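Local coordinates for mandelate racemase/muconate lactonizing enzyme family protein (PDB 3TOY) that belongs to the mandelate racemase/muconate lactonizing enzyme family of the enolase superfamily, pairing an alpha+beta N-terminal domain with a barrel-like C-terminal domain, at residues G31-R43 with A371-T383. Residues are numbered along the deposited sequence; the frame is centred on the assembly and turned at random.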
# COMPACT_ATOMS: atom_id res chain seq x y z
N GLY A 31 -30.14 1.61 43.39
CA GLY A 31 -30.50 2.89 42.83
C GLY A 31 -29.32 3.70 42.35
O GLY A 31 -28.16 3.38 42.66
N VAL A 32 -29.62 4.76 41.63
CA VAL A 32 -28.60 5.64 41.10
C VAL A 32 -29.09 7.08 41.21
O VAL A 32 -30.19 7.41 40.78
CB VAL A 32 -28.32 5.28 39.61
CG1 VAL A 32 -27.46 6.33 38.95
CG2 VAL A 32 -27.68 3.91 39.53
N THR A 33 -28.27 7.94 41.80
CA THR A 33 -28.61 9.34 41.82
C THR A 33 -27.43 10.15 41.32
O THR A 33 -26.28 9.72 41.45
CB THR A 33 -29.03 9.81 43.24
OG1 THR A 33 -27.89 9.85 44.10
CG2 THR A 33 -30.06 8.86 43.81
N ALA A 34 -27.71 11.30 40.74
CA ALA A 34 -26.67 12.17 40.23
C ALA A 34 -26.92 13.59 40.69
O ALA A 34 -28.06 14.06 40.68
CB ALA A 34 -26.64 12.11 38.69
N ARG A 35 -25.86 14.28 41.08
CA ARG A 35 -25.98 15.68 41.43
C ARG A 35 -25.00 16.54 40.64
O ARG A 35 -23.87 16.12 40.38
CB ARG A 35 -25.75 15.89 42.93
CG ARG A 35 -26.76 15.15 43.83
CD ARG A 35 -26.38 15.31 45.31
NE ARG A 35 -25.24 14.48 45.68
CZ ARG A 35 -24.60 14.55 46.85
NH1 ARG A 35 -25.01 15.42 47.77
NH2 ARG A 35 -23.58 13.75 47.09
N ALA A 36 -25.44 17.75 40.29
CA ALA A 36 -24.59 18.70 39.59
C ALA A 36 -23.98 19.72 40.56
O ALA A 36 -24.68 20.25 41.42
CB ALA A 36 -25.41 19.42 38.51
N VAL A 37 -22.69 19.99 40.41
CA VAL A 37 -22.04 21.04 41.18
C VAL A 37 -21.19 21.90 40.26
O VAL A 37 -20.77 21.45 39.19
CB VAL A 37 -21.15 20.51 42.31
CG1 VAL A 37 -21.98 19.73 43.33
CG2 VAL A 37 -20.03 19.62 41.76
N ILE A 38 -20.94 23.13 40.68
CA ILE A 38 -19.96 23.96 40.01
C ILE A 38 -18.92 24.41 41.03
O ILE A 38 -19.19 25.26 41.88
CB ILE A 38 -20.60 25.16 39.31
CG1 ILE A 38 -21.70 24.67 38.35
CG2 ILE A 38 -19.55 25.99 38.58
CD1 ILE A 38 -22.39 25.77 37.59
N THR A 39 -17.74 23.81 40.95
CA THR A 39 -16.68 24.09 41.90
C THR A 39 -15.88 25.31 41.47
O THR A 39 -15.76 25.60 40.28
CB THR A 39 -15.72 22.90 42.02
OG1 THR A 39 -15.14 22.62 40.73
CG2 THR A 39 -16.46 21.67 42.52
N PRO A 40 -15.31 26.03 42.45
CA PRO A 40 -14.48 27.17 42.10
C PRO A 40 -13.10 26.74 41.64
O PRO A 40 -12.62 25.68 42.04
CB PRO A 40 -14.37 27.94 43.43
CG PRO A 40 -14.54 26.90 44.47
CD PRO A 40 -15.49 25.88 43.90
N MET A 41 -12.47 27.54 40.78
CA MET A 41 -11.11 27.30 40.32
C MET A 41 -10.21 28.47 40.69
O MET A 41 -10.54 29.62 40.39
CB MET A 41 -11.09 27.17 38.79
CG MET A 41 -11.89 26.02 38.23
SD MET A 41 -11.79 26.06 36.44
CE MET A 41 -10.03 26.36 36.22
N LYS A 42 -9.06 28.19 41.31
CA LYS A 42 -8.13 29.24 41.70
C LYS A 42 -7.73 30.09 40.49
O LYS A 42 -7.84 31.32 40.50
CB LYS A 42 -6.88 28.65 42.37
N ARG A 43 -7.28 29.40 39.44
CA ARG A 43 -6.76 30.06 38.25
C ARG A 43 -7.57 29.67 37.02
O ARG A 43 -7.72 28.49 36.72
CB ARG A 43 -5.29 29.69 38.05
CG ARG A 43 -4.64 30.30 36.82
CD ARG A 43 -3.20 29.81 36.66
NE ARG A 43 -2.63 30.21 35.38
CZ ARG A 43 -2.92 29.64 34.22
NH1 ARG A 43 -3.79 28.64 34.16
NH2 ARG A 43 -2.34 30.07 33.10
N ALA A 371 -15.10 9.94 47.85
CA ALA A 371 -16.22 10.09 48.78
C ALA A 371 -16.43 11.58 48.88
O ALA A 371 -15.47 12.35 48.83
CB ALA A 371 -15.88 9.51 50.12
N TRP A 372 -17.68 12.01 49.01
CA TRP A 372 -17.98 13.42 48.94
C TRP A 372 -17.85 14.14 50.29
O TRP A 372 -18.28 13.63 51.33
CB TRP A 372 -19.39 13.64 48.41
CG TRP A 372 -19.78 12.71 47.32
CD1 TRP A 372 -20.83 11.84 47.31
CD2 TRP A 372 -19.10 12.55 46.06
NE1 TRP A 372 -20.86 11.15 46.12
CE2 TRP A 372 -19.81 11.57 45.34
CE3 TRP A 372 -17.98 13.14 45.48
CZ2 TRP A 372 -19.42 11.16 44.06
CZ3 TRP A 372 -17.59 12.73 44.21
CH2 TRP A 372 -18.31 11.75 43.52
N ASN A 373 -17.24 15.31 50.24
CA ASN A 373 -17.36 16.29 51.31
C ASN A 373 -18.74 16.94 51.16
O ASN A 373 -18.91 17.92 50.42
CB ASN A 373 -16.24 17.31 51.20
CG ASN A 373 -16.38 18.46 52.18
OD1 ASN A 373 -17.36 18.55 52.92
ND2 ASN A 373 -15.40 19.36 52.18
N GLU A 374 -19.74 16.38 51.83
CA GLU A 374 -21.13 16.84 51.65
C GLU A 374 -21.38 18.33 51.94
O GLU A 374 -22.20 18.96 51.27
CB GLU A 374 -22.09 15.96 52.47
CG GLU A 374 -22.21 14.53 51.95
CD GLU A 374 -22.91 14.45 50.61
OE1 GLU A 374 -23.44 15.49 50.16
OE2 GLU A 374 -22.93 13.36 50.02
N SER A 375 -20.69 18.90 52.93
CA SER A 375 -20.91 20.31 53.21
C SER A 375 -20.48 21.14 52.00
O SER A 375 -21.14 22.11 51.63
CB SER A 375 -20.22 20.74 54.52
OG SER A 375 -18.84 20.98 54.35
N ALA A 376 -19.41 20.73 51.35
CA ALA A 376 -18.96 21.42 50.15
C ALA A 376 -19.90 21.17 48.96
O ALA A 376 -20.23 22.09 48.21
CB ALA A 376 -17.51 21.03 49.82
N VAL A 377 -20.36 19.93 48.81
CA VAL A 377 -21.35 19.63 47.77
C VAL A 377 -22.58 20.53 47.94
O VAL A 377 -23.04 21.16 46.98
CB VAL A 377 -21.76 18.14 47.76
CG1 VAL A 377 -22.93 17.90 46.84
CG2 VAL A 377 -20.58 17.25 47.37
N ALA A 378 -23.09 20.62 49.16
CA ALA A 378 -24.22 21.51 49.42
C ALA A 378 -23.91 22.95 48.98
O ALA A 378 -24.74 23.61 48.38
CB ALA A 378 -24.59 21.47 50.90
N LYS A 379 -22.72 23.42 49.30
CA LYS A 379 -22.31 24.78 48.95
C LYS A 379 -22.30 25.01 47.44
O LYS A 379 -22.72 26.07 46.96
CB LYS A 379 -20.92 25.05 49.54
CG LYS A 379 -20.45 26.50 49.47
CD LYS A 379 -19.12 26.64 50.21
CE LYS A 379 -18.87 28.08 50.66
NZ LYS A 379 -18.91 29.04 49.53
N TYR A 380 -21.81 24.03 46.68
CA TYR A 380 -21.60 24.22 45.23
C TYR A 380 -22.63 23.58 44.31
O TYR A 380 -22.57 23.74 43.09
CB TYR A 380 -20.20 23.75 44.85
CG TYR A 380 -19.14 24.48 45.61
CD1 TYR A 380 -19.07 25.87 45.56
CD2 TYR A 380 -18.21 23.80 46.37
CE1 TYR A 380 -18.09 26.55 46.26
CE2 TYR A 380 -17.22 24.48 47.07
CZ TYR A 380 -17.18 25.85 47.02
OH TYR A 380 -16.22 26.54 47.71
N GLN A 381 -23.59 22.87 44.88
CA GLN A 381 -24.63 22.24 44.09
C GLN A 381 -25.45 23.26 43.32
O GLN A 381 -25.76 24.34 43.83
CB GLN A 381 -25.54 21.39 44.97
CG GLN A 381 -26.62 20.65 44.23
CD GLN A 381 -27.25 19.57 45.10
OE1 GLN A 381 -27.05 19.54 46.33
NE2 GLN A 381 -28.03 18.68 44.49
N VAL A 382 -25.78 22.92 42.07
CA VAL A 382 -26.70 23.72 41.27
C VAL A 382 -27.84 22.82 40.84
O VAL A 382 -27.66 21.62 40.64
CB VAL A 382 -26.03 24.31 40.02
CG1 VAL A 382 -24.94 25.28 40.42
CG2 VAL A 382 -25.49 23.20 39.13
N THR A 383 -29.03 23.39 40.73
CA THR A 383 -30.20 22.58 40.39
C THR A 383 -31.07 23.28 39.36
O THR A 383 -30.94 24.49 39.12
CB THR A 383 -31.04 22.23 41.63
OG1 THR A 383 -31.53 23.44 42.23
CG2 THR A 383 -30.21 21.45 42.65
OXT THR A 383 -31.93 22.64 38.75
O HOH W 1 -27.95 18.85 41.55
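R35 reaches from strand 31-41 to the start of helix 374-380 and grips E374 end-on, one nitrogen to each carboxylate oxygen. R35 NH1 lies 2.9 Å from E374 OE1, in a nearly straight bond (172°) on the oxygen's syn lone pair; the bond from R35 NH2 to E374 OE2 (3.0 Å) is more bent, with the oxygen lying out of the guanidinium plane. A bend at chi3 (-75°) turns the end of the R35 side chain toward E374. The guanidinium takes V377 CG1 over one face, 3.4 Å from R35 NH1, and W372 CD1 at its edge, with the indole plane steeply inclined. W372 is itself held by a hydrogen bond from NE1 to D61. Beyond the helix the chain bends back as a short, weakly bonded strand at the edge of the N-terminal domain's antiparallel sheet: V382 N donates to A36 O, and I38 N to Y380 O, each at 3.0 Å, around the non-hydrogen-bonded pair V37-Q381. A water accepts from A36 N and Q381 NE2 and donates to V382 O, bridging backbone and side chain. On the sheet face of V37, its CG1 sits 4.1 Å from V377 CG1; on the other face V382 sets CG2 against A36 CB and CG1 across I38 CD1, where L82 of helix 82-95 also packs on A36 and V382. Farther along, P40 lays CD over one face of the Y380 ring, 3.7 Å from its centroid, a CH-pi contact. Helix 374-380 crosses strand 31-41 at 87°, and the charges of R35 and E374 probably offset each other beside this apolar packing.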